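Local atomic coordinates of mannan endo-1,4-beta-mannosidase (Mytilus edulis, PDB entry 2C0H), a protein that hydrolyses internal beta-1,4-mannosidic linkages in the backbones of mannans, galactomannans and glucomannans as a monomeric family 5 glycoside hydrolase. Residues 312-317 and 344-349; 55-60 and 336-341; 269-274 and 299-304; 24-29 and 45-50; 168-173 and 192-197. The protein carries 3 engineered substitutions. All coordinates share one frame; numbering follows the deposited sequence.

How the contacts relate
All five contacts sit on the TIM barrel or the loops round it. Contacts 1 and 2 are neighbours, centres 13 Å apart, and meet through a probable hydrogen bond between Val349 O and Asn60 ND2 (2.8 Å) and where Tyr313 CB packs 3.9 Å from Leu340 CD2. Contacts 2 and 4 share helix 40-56 and also touch where Met337 CE lies 3.9 Å from Ala24 CB. Contact 3 stands apart, its nearest atoms about 7 Å from contacts 1 and 2. Contact 5 lies across the chain's centre from contacts 2 and 4, 39 and 33 Å away between centres. Contacts 3, 4 and 5 approach residues inferred to bind substrate: Tyr265, Trp65 and Trp226 lie about 4, 7 and 6 Å from their nearest side chains.

Contact 1 (312-317 and 344-349)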
# COMPACT_ATOMS: atom_id res chain seq x y z
N ALA A 312 -2.55 17.04 4.11
CA ALA A 312 -3.04 15.68 4.42
C ALA A 312 -3.60 15.63 5.82
O ALA A 312 -4.68 15.07 6.05
CB ALA A 312 -1.93 14.65 4.26
N TYR A 313 -2.90 16.22 6.78
CA TYR A 313 -3.27 16.12 8.20
C TYR A 313 -4.56 16.87 8.51
O TYR A 313 -5.39 16.38 9.29
CB TYR A 313 -2.10 16.66 9.08
CG TYR A 313 -2.29 16.49 10.59
CD1 TYR A 313 -2.28 15.24 11.19
CD2 TYR A 313 -2.44 17.59 11.43
CE1 TYR A 313 -2.45 15.07 12.55
CE2 TYR A 313 -2.63 17.44 12.80
CZ TYR A 313 -2.64 16.18 13.37
OH TYR A 313 -2.82 16.01 14.75
N THR A 314 -4.74 18.05 7.91
CA THR A 314 -5.87 18.92 8.24
C THR A 314 -7.09 18.83 7.35
O THR A 314 -8.15 19.35 7.73
CB THR A 314 -5.45 20.40 8.30
OG1 THR A 314 -5.03 20.86 7.01
CG2 THR A 314 -4.35 20.62 9.32
N LYS A 315 -6.97 18.21 6.18
CA LYS A 315 -8.09 18.17 5.24
C LYS A 315 -8.82 16.83 5.15
O LYS A 315 -9.54 16.61 4.18
CB LYS A 315 -7.64 18.64 3.85
CG LYS A 315 -7.04 20.04 3.84
CD LYS A 315 -8.02 21.11 4.31
CE LYS A 315 -7.54 22.50 3.93
NZ LYS A 315 -8.53 23.55 4.26
N GLY A 316 -8.65 15.99 6.17
CA GLY A 316 -9.51 14.82 6.36
C GLY A 316 -8.88 13.51 5.96
O GLY A 316 -9.55 12.46 5.99
N TYR A 317 -7.63 13.54 5.52
CA TYR A 317 -6.91 12.30 5.21
C TYR A 317 -6.34 11.63 6.48
O TYR A 317 -6.29 12.24 7.55
CB TYR A 317 -5.84 12.56 4.13
CG TYR A 317 -6.43 13.20 2.88
CD1 TYR A 317 -7.01 12.42 1.88
CD2 TYR A 317 -6.45 14.59 2.71
CE1 TYR A 317 -7.56 13.00 0.75
CE2 TYR A 317 -6.99 15.18 1.58
CZ TYR A 317 -7.55 14.39 0.59
OH TYR A 317 -8.12 14.96 -0.54
N THR A 344 -1.66 17.10 17.71
CA THR A 344 -2.81 16.30 18.15
C THR A 344 -4.18 16.81 17.66
O THR A 344 -5.20 16.16 17.93
CB THR A 344 -2.84 16.20 19.68
OG1 THR A 344 -2.98 17.51 20.24
CG2 THR A 344 -1.58 15.52 20.21
N ASP A 345 -4.23 17.94 16.95
CA ASP A 345 -5.52 18.52 16.49
C ASP A 345 -6.34 17.67 15.51
O ASP A 345 -7.54 17.88 15.39
CB ASP A 345 -5.34 19.94 15.90
CG ASP A 345 -4.17 20.06 14.93
OD1 ASP A 345 -3.04 19.77 15.38
OD2 ASP A 345 -4.39 20.45 13.76
N HIS A 346 -5.70 16.75 14.80
CA HIS A 346 -6.41 15.82 13.89
C HIS A 346 -5.88 14.40 14.09
O HIS A 346 -5.68 13.65 13.13
CB HIS A 346 -6.25 16.25 12.44
CG HIS A 346 -6.98 17.51 12.09
ND1 HIS A 346 -6.42 18.75 12.22
CD2 HIS A 346 -8.22 17.70 11.58
CE1 HIS A 346 -7.29 19.67 11.82
NE2 HIS A 346 -8.39 19.05 11.43
N GLY A 347 -5.67 14.04 15.34
CA GLY A 347 -5.17 12.71 15.70
C GLY A 347 -3.73 12.73 16.15
O GLY A 347 -2.95 13.58 15.73
N GLN A 348 -3.38 11.79 17.02
CA GLN A 348 -2.03 11.67 17.55
C GLN A 348 -1.08 11.16 16.49
O GLN A 348 -1.39 10.23 15.78
CB GLN A 348 -1.99 10.70 18.74
CG GLN A 348 -2.72 11.18 19.98
CD GLN A 348 -2.64 10.17 21.12
OE1 GLN A 348 -3.61 9.97 21.87
NE2 GLN A 348 -1.48 9.52 21.27
N VAL A 349 0.09 11.76 16.39
CA VAL A 349 1.13 11.28 15.50
C VAL A 349 2.19 10.50 16.28
O VAL A 349 2.70 9.49 15.82
CB VAL A 349 1.77 12.48 14.79
CG1 VAL A 349 2.89 12.02 13.86
CG2 VAL A 349 0.73 13.26 14.01
O HOH W 1 -7.16 12.29 10.37
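The phenol oxygen of Tyr313 meets the backbone of 344-349 through two hydrogen bonds. Its OH donates to Gly347 O at 2.6 Å and accepts from His346 N at 3.0 Å with a nearly straight N-H...O angle of 162°. With CG anti to the backbone N (chi1 -174°), the phenol carries its oxygen across to that loop although the start of the side chain does not point at it. Gly347 O and Asp345 OD1 lie at the ring's edge, the latter 3.5 Å from Tyr313 CE2, while His346 CB covers one face 3.8 Å from the ring centroid, displaced toward the rim. The imidazole of His346 turns its edge to the same phenol in a T-shaped pair, planes 76° apart, and takes Thr314 CA over its own face, 3.9 Å from the imidazole centroid. Val349 CG2 adds an apolar touch 3.9 Å from Tyr313 CE1.

In the second shell, His346 ND1 donates to Asp345 OD2 at 3.1 Å, meeting the carboxylate from above its plane, and Asp345 OD1 forms a salt bridge with Arg343. Thr314 OG1 bonds back to Glu310 O in its own helix. Phe20 of strand 17-25 meets the Tyr313 ring edge-to-face, so this end of helix 305-314 is joined both to the barrel and to the loop after helix 330-339. Used at once as donor and acceptor, the hydroxyl has its proton directed to Gly347 O, and the Asp345 carboxylate would probably stabilise positive charge on His346.

Contact 2 (55-60 and 336-341); sequences QSHGGN and GMQHLK. Unlike the reference sequence in segment 336-341: Met337 (reference Ile).
A Schellman motif ends helix 40-56 here, with Gly58 at the C-prime position (phi 83°), Gly59 N bonded to Met54 O and Gly58 N to Gln55 O, and the last turn of helix 330-339 packs against it. Lys341 crosses over the turn: its CG lies 3.7 Å from Gly58 CA, its CE 3.5 Å from Gly58 N, and a bend at chi3 (-78°) brings NZ to Ser56 O at 2.7 Å. A leucine in its place would probably leave Ser56 O without this charged donor at the helix end. The backbones approach closely as well. Gln338 CA makes a CA-H...O contact with His57 O at 3.2 Å, and Gln338 OE1 stands 3.6 Å from His57 CD2, while His57 ND1 bonds back to Asp53 O in helix 40-56. Gly59 CA lies 3.9 Å from SD of Met337, which replaces the isoleucine of the reference sequence; a beta carbon on Gly59 would collide with that sulfur, and one on Gly58 with Lys341 CB. A water bridges the segments, donating to Gly58 O at 2.9 Å and to Met337 O. Such joining of the first and last helices closes the ring around a TIM barrel.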
# COMPACT_ATOMS: atom_id res chain seq x y z
N GLN A 55 12.30 7.96 13.75
CA GLN A 55 11.88 8.15 15.14
C GLN A 55 12.29 9.52 15.65
O GLN A 55 11.48 10.21 16.27
CB GLN A 55 12.44 7.07 16.08
CG GLN A 55 11.97 7.29 17.53
CD GLN A 55 12.35 6.18 18.48
OE1 GLN A 55 13.42 5.59 18.39
NE2 GLN A 55 11.48 5.93 19.45
N SER A 56 13.51 9.92 15.36
CA SER A 56 13.97 11.21 15.84
C SER A 56 13.24 12.40 15.18
O SER A 56 13.19 13.49 15.77
CB SER A 56 15.49 11.33 15.71
OG SER A 56 15.89 11.37 14.36
N HIS A 57 12.68 12.22 13.97
CA HIS A 57 11.90 13.28 13.28
C HIS A 57 10.38 13.12 13.36
O HIS A 57 9.64 13.77 12.64
CB HIS A 57 12.33 13.36 11.82
CG HIS A 57 13.71 13.90 11.66
ND1 HIS A 57 14.83 13.12 11.83
CD2 HIS A 57 14.15 15.15 11.35
CE1 HIS A 57 15.91 13.87 11.64
NE2 HIS A 57 15.52 15.10 11.35
N GLY A 58 9.91 12.23 14.23
CA GLY A 58 8.49 12.11 14.47
C GLY A 58 7.66 11.25 13.52
O GLY A 58 6.44 11.31 13.58
N GLY A 59 8.30 10.47 12.66
CA GLY A 59 7.60 9.52 11.79
C GLY A 59 7.21 8.31 12.60
O GLY A 59 7.90 7.93 13.56
N ASN A 60 6.11 7.67 12.19
CA ASN A 60 5.56 6.52 12.92
C ASN A 60 5.28 5.32 12.04
O ASN A 60 4.75 4.31 12.54
CB ASN A 60 4.29 6.92 13.68
CG ASN A 60 3.16 7.43 12.78
OD1 ASN A 60 3.01 7.02 11.62
ND2 ASN A 60 2.33 8.32 13.33
N GLY A 336 9.41 17.38 6.46
CA GLY A 336 7.96 17.28 6.37
C GLY A 336 7.38 16.53 7.55
O GLY A 336 6.43 17.01 8.18
N MET A 337 7.92 15.35 7.85
CA MET A 337 7.47 14.53 9.00
C MET A 337 7.56 15.31 10.30
O MET A 337 6.67 15.27 11.13
CB MET A 337 8.34 13.29 9.18
CG MET A 337 8.13 12.20 8.23
SD MET A 337 9.37 10.93 8.58
CE MET A 337 9.81 10.62 6.87
N GLN A 338 8.68 16.00 10.48
CA GLN A 338 8.95 16.74 11.69
C GLN A 338 7.90 17.81 11.98
O GLN A 338 7.64 18.13 13.16
CB GLN A 338 10.33 17.38 11.52
CG GLN A 338 10.94 17.96 12.75
CD GLN A 338 12.31 18.52 12.44
OE1 GLN A 338 13.29 18.20 13.12
NE2 GLN A 338 12.39 19.32 11.38
N HIS A 339 7.29 18.34 10.92
CA HIS A 339 6.24 19.37 11.05
C HIS A 339 5.05 18.85 11.83
O HIS A 339 4.40 19.61 12.55
CB HIS A 339 5.77 19.88 9.67
CG HIS A 339 4.84 21.05 9.77
ND1 HIS A 339 5.23 22.26 10.29
CD2 HIS A 339 3.53 21.18 9.45
CE1 HIS A 339 4.21 23.09 10.28
NE2 HIS A 339 3.16 22.46 9.77
N LEU A 340 4.76 17.56 11.74
CA LEU A 340 3.63 17.00 12.47
C LEU A 340 3.97 16.39 13.83
O LEU A 340 3.06 15.95 14.55
CB LEU A 340 2.95 15.92 11.61
CG LEU A 340 2.40 16.34 10.24
CD1 LEU A 340 1.64 15.16 9.63
CD2 LEU A 340 1.50 17.55 10.32
N LYS A 341 5.26 16.35 14.19
CA LYS A 341 5.72 15.55 15.33
C LYS A 341 4.88 15.73 16.60
O LYS A 341 4.45 14.74 17.21
CB LYS A 341 7.21 15.82 15.63
CG LYS A 341 7.75 14.97 16.77
CD LYS A 341 9.13 15.43 17.22
CE LYS A 341 10.23 14.99 16.32
NZ LYS A 341 11.55 15.27 16.95
O HOH W 2 5.25 13.08 11.68

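Contact 3 (269-274 and 299-304); sequences NHFGNE and HGAGMS
Phe271 swings its ring toward 299-304 with CG anti to the carbonyl carbon (chi1 -80°), and Met303, with CG likewise anti to its carbonyl carbon (chi1 -61°) and the chain extended at chi2, carries its sulfur to the same ring. The two meet as a Met-aromatic contact, Met303 SD 4.1 Å from Phe271 CE2 and lying obliquely to the ring. Ala301 CB also approaches the ring obliquely, 3.7 Å from Phe271 CD2, and touches the backbone at Asn269 O, 3.6 Å away. The far end of the ring is met by peptide oxygens: Phe271 CZ is 3.7 Å from His299 O, and Phe271 CE2 is 3.6 Å from Gly300 O. These are van der Waals contacts; no hydrogen bond crosses between the segments. Gly300 O nevertheless has a polar partner, for Met303 N donates to it at 3.0 Å and closes a type I' turn from Gly300 to Met303. Ala301 has positive phi (55°) at the corner of the turn, and its methyl touches the Phe271 ring. The amide oxygen of Asn269 also lies against the turn, OD1 3.8 Å from Ala301 CA.

Asp266 holds the turn from outside by accepting from Ala301 N. The contact joins the loop between strands 260-263 and 290-294 to the one leading from strand 290-294 into helix 305-314, whose Met308 packs against both Phe271 and Met303.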
# COMPACT_ATOMS: atom_id res chain seq x y z
N ASN A 269 4.53 20.91 -13.44
CA ASN A 269 4.37 21.79 -12.27
C ASN A 269 2.94 22.13 -11.87
O ASN A 269 2.72 23.10 -11.17
CB ASN A 269 5.20 23.08 -12.43
CG ASN A 269 5.58 23.72 -11.09
OD1 ASN A 269 6.18 23.07 -10.23
ND2 ASN A 269 5.25 25.00 -10.92
N HIS A 270 1.96 21.33 -12.29
CA HIS A 270 0.58 21.52 -11.83
C HIS A 270 -0.04 20.18 -11.47
O HIS A 270 0.22 19.18 -12.13
CB HIS A 270 -0.27 22.20 -12.90
CG HIS A 270 0.15 23.61 -13.20
ND1 HIS A 270 -0.26 24.69 -12.44
CD2 HIS A 270 0.93 24.12 -14.18
CE1 HIS A 270 0.25 25.80 -12.93
NE2 HIS A 270 0.98 25.48 -13.99
N PHE A 271 -0.82 20.17 -10.39
CA PHE A 271 -1.66 19.00 -10.09
C PHE A 271 -2.92 19.02 -10.97
O PHE A 271 -3.51 20.07 -11.21
CB PHE A 271 -2.08 18.98 -8.61
CG PHE A 271 -1.01 18.45 -7.66
CD1 PHE A 271 -0.58 17.13 -7.72
CD2 PHE A 271 -0.45 19.26 -6.68
CE1 PHE A 271 0.37 16.63 -6.84
CE2 PHE A 271 0.51 18.77 -5.80
CZ PHE A 271 0.92 17.45 -5.89
N GLY A 272 -3.33 17.84 -11.43
CA GLY A 272 -4.62 17.70 -12.11
C GLY A 272 -5.76 17.87 -11.12
O GLY A 272 -5.57 17.72 -9.92
N ASN A 273 -6.96 18.15 -11.64
CA ASN A 273 -8.12 18.39 -10.80
C ASN A 273 -8.51 17.19 -9.94
O ASN A 273 -9.20 17.34 -8.95
CB ASN A 273 -9.34 18.81 -11.63
CG ASN A 273 -10.49 19.33 -10.77
OD1 ASN A 273 -10.31 20.21 -9.92
ND2 ASN A 273 -11.68 18.78 -10.98
N GLU A 274 -8.07 15.99 -10.32
CA GLU A 274 -8.35 14.79 -9.52
C GLU A 274 -7.49 14.64 -8.26
O GLU A 274 -7.80 13.83 -7.38
CB GLU A 274 -8.23 13.53 -10.40
CG GLU A 274 -6.82 12.99 -10.61
CD GLU A 274 -5.98 13.78 -11.59
OE1 GLU A 274 -6.52 14.65 -12.30
OE2 GLU A 274 -4.76 13.50 -11.64
N HIS A 299 7.79 16.78 -6.94
CA HIS A 299 6.63 16.70 -7.82
C HIS A 299 5.38 17.24 -7.13
O HIS A 299 4.28 16.70 -7.30
CB HIS A 299 6.45 15.24 -8.27
CG HIS A 299 7.63 14.70 -8.99
ND1 HIS A 299 8.66 14.04 -8.35
CD2 HIS A 299 7.98 14.75 -10.30
CE1 HIS A 299 9.58 13.70 -9.24
NE2 HIS A 299 9.20 14.12 -10.43
N GLY A 300 5.55 18.33 -6.39
CA GLY A 300 4.48 18.91 -5.57
C GLY A 300 3.92 20.26 -6.00
O GLY A 300 3.30 20.94 -5.19
N ALA A 301 4.14 20.63 -7.26
CA ALA A 301 3.52 21.84 -7.82
C ALA A 301 3.83 23.09 -7.00
O ALA A 301 2.97 23.95 -6.84
CB ALA A 301 2.02 21.65 -7.96
N GLY A 302 5.05 23.18 -6.48
CA GLY A 302 5.47 24.33 -5.68
C GLY A 302 5.17 24.27 -4.19
O GLY A 302 5.59 25.15 -3.43
N MET A 303 4.45 23.25 -3.74
CA MET A 303 4.18 23.08 -2.31
C MET A 303 5.45 22.60 -1.57
O MET A 303 6.16 21.73 -2.08
CB MET A 303 3.07 22.02 -2.09
CG MET A 303 1.71 22.33 -2.69
SD MET A 303 0.55 20.94 -2.37
CE MET A 303 0.10 21.26 -0.68
N SER A 304 5.73 23.13 -0.37
CA SER A 304 6.79 22.59 0.49
C SER A 304 6.37 21.24 1.08
O SER A 304 5.17 20.96 1.13
CB SER A 304 7.12 23.54 1.67
OG SER A 304 6.04 23.62 2.59

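Contact 4 (24-29 and 45-50); sequences ANQAWV and STFEST
Over the centre of one face of the Phe47 ring sits Val29 CG2, 3.7 Å from the centroid, a CH-pi contact; a water oxygen lies at the edge in the ring plane. The amide of Gln26 approaches the same ring obliquely, its plane 61° from that of the phenyl, with OE1 3.8 Å from Phe47 CD1. Its two ends are engaged separately. NE2 donates to Thr50 OG1 at 3.0 Å (158° at the hydrogen), the hydroxyl lying close to the amide plane, and OE1 accepts from the edge-on water at 2.6 Å, which also donates to Phe47 O at 3.0 Å.

Gln26 folds back at chi2 (79°) to reach the helix. Strand 17-25, helix 40-56 and strand 61-68 form a beta-alpha-beta unit of the TIM barrel, and the contact fixes the helix over the loop that leaves the first strand. A leucine at Gln26 would probably leave Thr50 OG1 without its amide donor and the bridging water without one of its two acceptors. The peptide bond just after Gln26, before Ala27, is cis. Farther out, the second methyl contact of Val29 runs from CG2 to Thr46 CG2 at 3.8 Å. Phe35 and Tyr96 also meet the Phe47 ring, and Trp28 next to this loop packs on Trp65, a residue inferred to bind substrate.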
# COMPACT_ATOMS: atom_id res chain seq x y z
N ALA A 24 7.24 7.33 5.56
CA ALA A 24 7.87 7.23 4.27
C ALA A 24 7.84 5.83 3.72
O ALA A 24 7.74 4.86 4.46
CB ALA A 24 9.30 7.70 4.37
N ASN A 25 7.96 5.76 2.41
CA ASN A 25 8.27 4.53 1.71
C ASN A 25 9.76 4.27 1.82
O ASN A 25 10.55 5.17 1.60
CB ASN A 25 7.93 4.68 0.21
CG ASN A 25 6.46 4.67 -0.06
OD1 ASN A 25 5.90 3.63 -0.40
ND2 ASN A 25 5.82 5.85 0.01
N GLN A 26 10.14 3.02 2.12
CA GLN A 26 11.57 2.66 2.07
C GLN A 26 12.05 2.82 0.62
O GLN A 26 13.05 3.52 0.39
CB GLN A 26 11.83 1.27 2.68
CG GLN A 26 13.32 0.93 2.91
CD GLN A 26 13.93 1.54 4.18
OE1 GLN A 26 13.33 1.55 5.25
NE2 GLN A 26 15.15 2.04 4.06
N ALA A 27 11.43 2.25 -0.41
CA ALA A 27 10.48 1.13 -0.36
C ALA A 27 11.25 -0.20 -0.41
O ALA A 27 10.66 -1.27 -0.29
CB ALA A 27 9.54 1.22 -1.54
N TRP A 28 12.58 -0.13 -0.60
CA TRP A 28 13.46 -1.30 -0.61
C TRP A 28 14.89 -0.89 -0.23
O TRP A 28 15.21 0.30 -0.17
CB TRP A 28 13.48 -1.94 -2.02
CG TRP A 28 13.85 -0.98 -3.11
CD1 TRP A 28 15.12 -0.60 -3.45
CD2 TRP A 28 12.97 -0.29 -4.01
NE1 TRP A 28 15.08 0.30 -4.47
CE2 TRP A 28 13.78 0.52 -4.84
CE3 TRP A 28 11.58 -0.25 -4.19
CZ2 TRP A 28 13.25 1.32 -5.84
CZ3 TRP A 28 11.06 0.55 -5.17
CH2 TRP A 28 11.88 1.33 -5.99
N VAL A 29 15.74 -1.87 0.01
CA VAL A 29 17.19 -1.66 0.09
C VAL A 29 17.81 -2.37 -1.11
O VAL A 29 18.35 -1.72 -2.02
CB VAL A 29 17.78 -2.12 1.44
CG1 VAL A 29 19.32 -1.99 1.44
CG2 VAL A 29 17.15 -1.31 2.59
N SER A 45 21.60 -2.86 8.41
CA SER A 45 22.12 -1.55 8.82
C SER A 45 21.37 -0.35 8.20
O SER A 45 21.15 0.67 8.88
CB SER A 45 23.63 -1.47 8.56
OG SER A 45 23.92 -1.59 7.18
N THR A 46 20.94 -0.47 6.93
CA THR A 46 20.17 0.58 6.24
C THR A 46 18.74 0.64 6.78
O THR A 46 18.20 1.71 7.04
CB THR A 46 20.12 0.35 4.71
OG1 THR A 46 21.47 0.30 4.19
CG2 THR A 46 19.34 1.43 4.01
N PHE A 47 18.12 -0.52 6.94
CA PHE A 47 16.79 -0.55 7.51
C PHE A 47 16.80 0.12 8.92
O PHE A 47 15.92 0.92 9.24
CB PHE A 47 16.27 -2.00 7.61
CG PHE A 47 15.67 -2.55 6.32
CD1 PHE A 47 14.50 -2.02 5.78
CD2 PHE A 47 16.26 -3.63 5.68
CE1 PHE A 47 13.94 -2.57 4.62
CE2 PHE A 47 15.72 -4.16 4.52
CZ PHE A 47 14.57 -3.64 4.00
N GLU A 48 17.81 -0.20 9.73
CA GLU A 48 17.89 0.30 11.12
C GLU A 48 18.20 1.79 11.17
O GLU A 48 17.64 2.52 11.99
CB GLU A 48 18.92 -0.49 11.94
CG GLU A 48 19.32 0.14 13.28
CD GLU A 48 18.17 0.27 14.28
OE1 GLU A 48 17.22 -0.56 14.24
OE2 GLU A 48 18.23 1.20 15.11
N SER A 49 19.08 2.26 10.29
CA SER A 49 19.39 3.69 10.29
C SER A 49 18.17 4.50 9.84
O SER A 49 17.95 5.61 10.33
CB SER A 49 20.62 4.00 9.43
OG SER A 49 20.41 3.74 8.07
N THR A 50 17.38 3.95 8.91
CA THR A 50 16.15 4.62 8.45
C THR A 50 15.16 4.75 9.61
O THR A 50 14.55 5.80 9.79
CB THR A 50 15.50 3.88 7.25
OG1 THR A 50 16.39 3.91 6.12
CG2 THR A 50 14.20 4.51 6.85
O HOH W 3 13.28 0.98 7.78

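Contact 5 (168-173 and 192-197); sequences IKPGES and AGHLYS
Pro170 sits squarely on the imidazole of His194, its CD 3.7 Å from the ring centroid and only 3° off the normal, a CH-pi contact centred on the ring. The two side chains run at about a right angle, and Pro170 CG adds a second touch 3.9 Å from His194 CE1. His194 has CG anti to the carbonyl carbon (chi1 -68°), which turns one face of the ring to the proline; the residue itself is the centre of an inverse gamma turn, with a weak bond from Leu195 N to Gly193 O.

Beside this CH-pi contact the backbones form a single beta bridge between Ile168 and Tyr196. Lys169 N donates to Tyr196 O at 2.9 Å, bent to 141° at the hydrogen, and the same oxygen receives a CA-H...O contact from Ile168 CA at 3.3 Å. Ile168 O, by contrast, is buried with no polar partner in the model. The aliphatic part of Lys169, extended beyond CG, lies along the opposing chain, CG 3.6 Å from His194 O and CE 3.5 Å from Leu195 O.

Both segments belong to the long excursion between strand 155-162 and helix 198-215 of the TIM barrel, and the bridge closes it just before that helix, for which Ser197 is the N-cap. Ile168 packs on Ala198 and Ile201 of helix 198-215, while Tyr196 OH hydrogen-bonds to Asn125 and His121 of helix 121-129.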
# COMPACT_ATOMS: atom_id res chain seq x y z
N ILE A 168 -3.59 -2.24 -16.43
CA ILE A 168 -5.02 -2.34 -16.76
C ILE A 168 -5.27 -2.03 -18.26
O ILE A 168 -4.47 -1.37 -18.92
CB ILE A 168 -5.86 -1.41 -15.87
CG1 ILE A 168 -7.34 -1.81 -15.86
CG2 ILE A 168 -5.72 0.05 -16.33
CD1 ILE A 168 -8.12 -1.18 -14.73
N LYS A 169 -6.37 -2.55 -18.79
CA LYS A 169 -6.83 -2.21 -20.14
C LYS A 169 -7.77 -1.00 -20.12
O LYS A 169 -8.91 -1.12 -19.68
CB LYS A 169 -7.57 -3.40 -20.75
CG LYS A 169 -6.72 -4.61 -21.02
CD LYS A 169 -7.58 -5.75 -21.58
CE LYS A 169 -6.82 -7.03 -21.75
NZ LYS A 169 -7.71 -8.09 -22.32
N PRO A 170 -7.30 0.17 -20.56
CA PRO A 170 -8.19 1.34 -20.59
C PRO A 170 -9.15 1.39 -21.81
O PRO A 170 -8.94 0.69 -22.80
CB PRO A 170 -7.19 2.52 -20.63
CG PRO A 170 -6.00 1.98 -21.28
CD PRO A 170 -5.94 0.50 -21.01
N GLY A 171 -10.19 2.21 -21.73
CA GLY A 171 -11.09 2.45 -22.85
C GLY A 171 -12.14 1.38 -23.08
O GLY A 171 -12.79 1.37 -24.13
N GLU A 172 -12.34 0.51 -22.10
CA GLU A 172 -13.26 -0.61 -22.25
C GLU A 172 -14.64 -0.26 -21.73
O GLU A 172 -14.77 0.25 -20.62
CB GLU A 172 -12.74 -1.85 -21.53
CG GLU A 172 -11.44 -2.40 -22.09
CD GLU A 172 -11.49 -3.91 -22.36
OE1 GLU A 172 -11.39 -4.30 -23.55
OE2 GLU A 172 -11.63 -4.70 -21.39
N SER A 173 -15.67 -0.53 -22.53
CA SER A 173 -17.06 -0.39 -22.09
C SER A 173 -17.48 -1.59 -21.25
O SER A 173 -16.97 -2.69 -21.44
CB SER A 173 -17.98 -0.27 -23.31
OG SER A 173 -17.73 0.92 -24.01
N ALA A 192 2.54 0.02 -18.49
CA ALA A 192 3.42 -1.15 -18.50
C ALA A 192 2.89 -2.25 -19.42
O ALA A 192 3.60 -3.24 -19.66
CB ALA A 192 3.63 -1.68 -17.09
N GLY A 193 1.67 -2.08 -19.92
CA GLY A 193 1.02 -3.02 -20.85
C GLY A 193 -0.48 -3.05 -20.64
O GLY A 193 -0.95 -2.87 -19.53
N HIS A 194 -1.24 -3.27 -21.71
CA HIS A 194 -2.70 -3.39 -21.61
C HIS A 194 -3.01 -4.87 -21.35
O HIS A 194 -3.47 -5.59 -22.26
CB HIS A 194 -3.39 -2.90 -22.89
CG HIS A 194 -3.26 -1.42 -23.12
ND1 HIS A 194 -3.98 -0.75 -24.09
CD2 HIS A 194 -2.52 -0.48 -22.48
CE1 HIS A 194 -3.66 0.54 -24.06
NE2 HIS A 194 -2.78 0.72 -23.09
N LEU A 195 -2.77 -5.33 -20.12
CA LEU A 195 -2.72 -6.77 -19.81
C LEU A 195 -3.98 -7.33 -19.18
O LEU A 195 -4.42 -8.41 -19.56
CB LEU A 195 -1.55 -7.09 -18.88
CG LEU A 195 -0.17 -6.57 -19.31
CD1 LEU A 195 0.88 -7.05 -18.33
CD2 LEU A 195 0.13 -7.02 -20.71
N TYR A 196 -4.55 -6.61 -18.21
CA TYR A 196 -5.59 -7.15 -17.34
C TYR A 196 -6.85 -6.30 -17.36
O TYR A 196 -6.79 -5.08 -17.41
CB TYR A 196 -5.08 -7.27 -15.89
CG TYR A 196 -3.75 -7.99 -15.81
CD1 TYR A 196 -3.60 -9.28 -16.33
CD2 TYR A 196 -2.64 -7.39 -15.27
CE1 TYR A 196 -2.38 -9.94 -16.29
CE2 TYR A 196 -1.42 -8.03 -15.23
CZ TYR A 196 -1.29 -9.31 -15.75
OH TYR A 196 -0.08 -9.96 -15.71
N SER A 197 -8.01 -6.95 -17.35
CA SER A 197 -9.26 -6.23 -17.24
C SER A 197 -9.46 -5.71 -15.82
O SER A 197 -8.85 -6.20 -14.88
CB SER A 197 -10.43 -7.12 -17.62
OG SER A 197 -10.56 -8.20 -16.72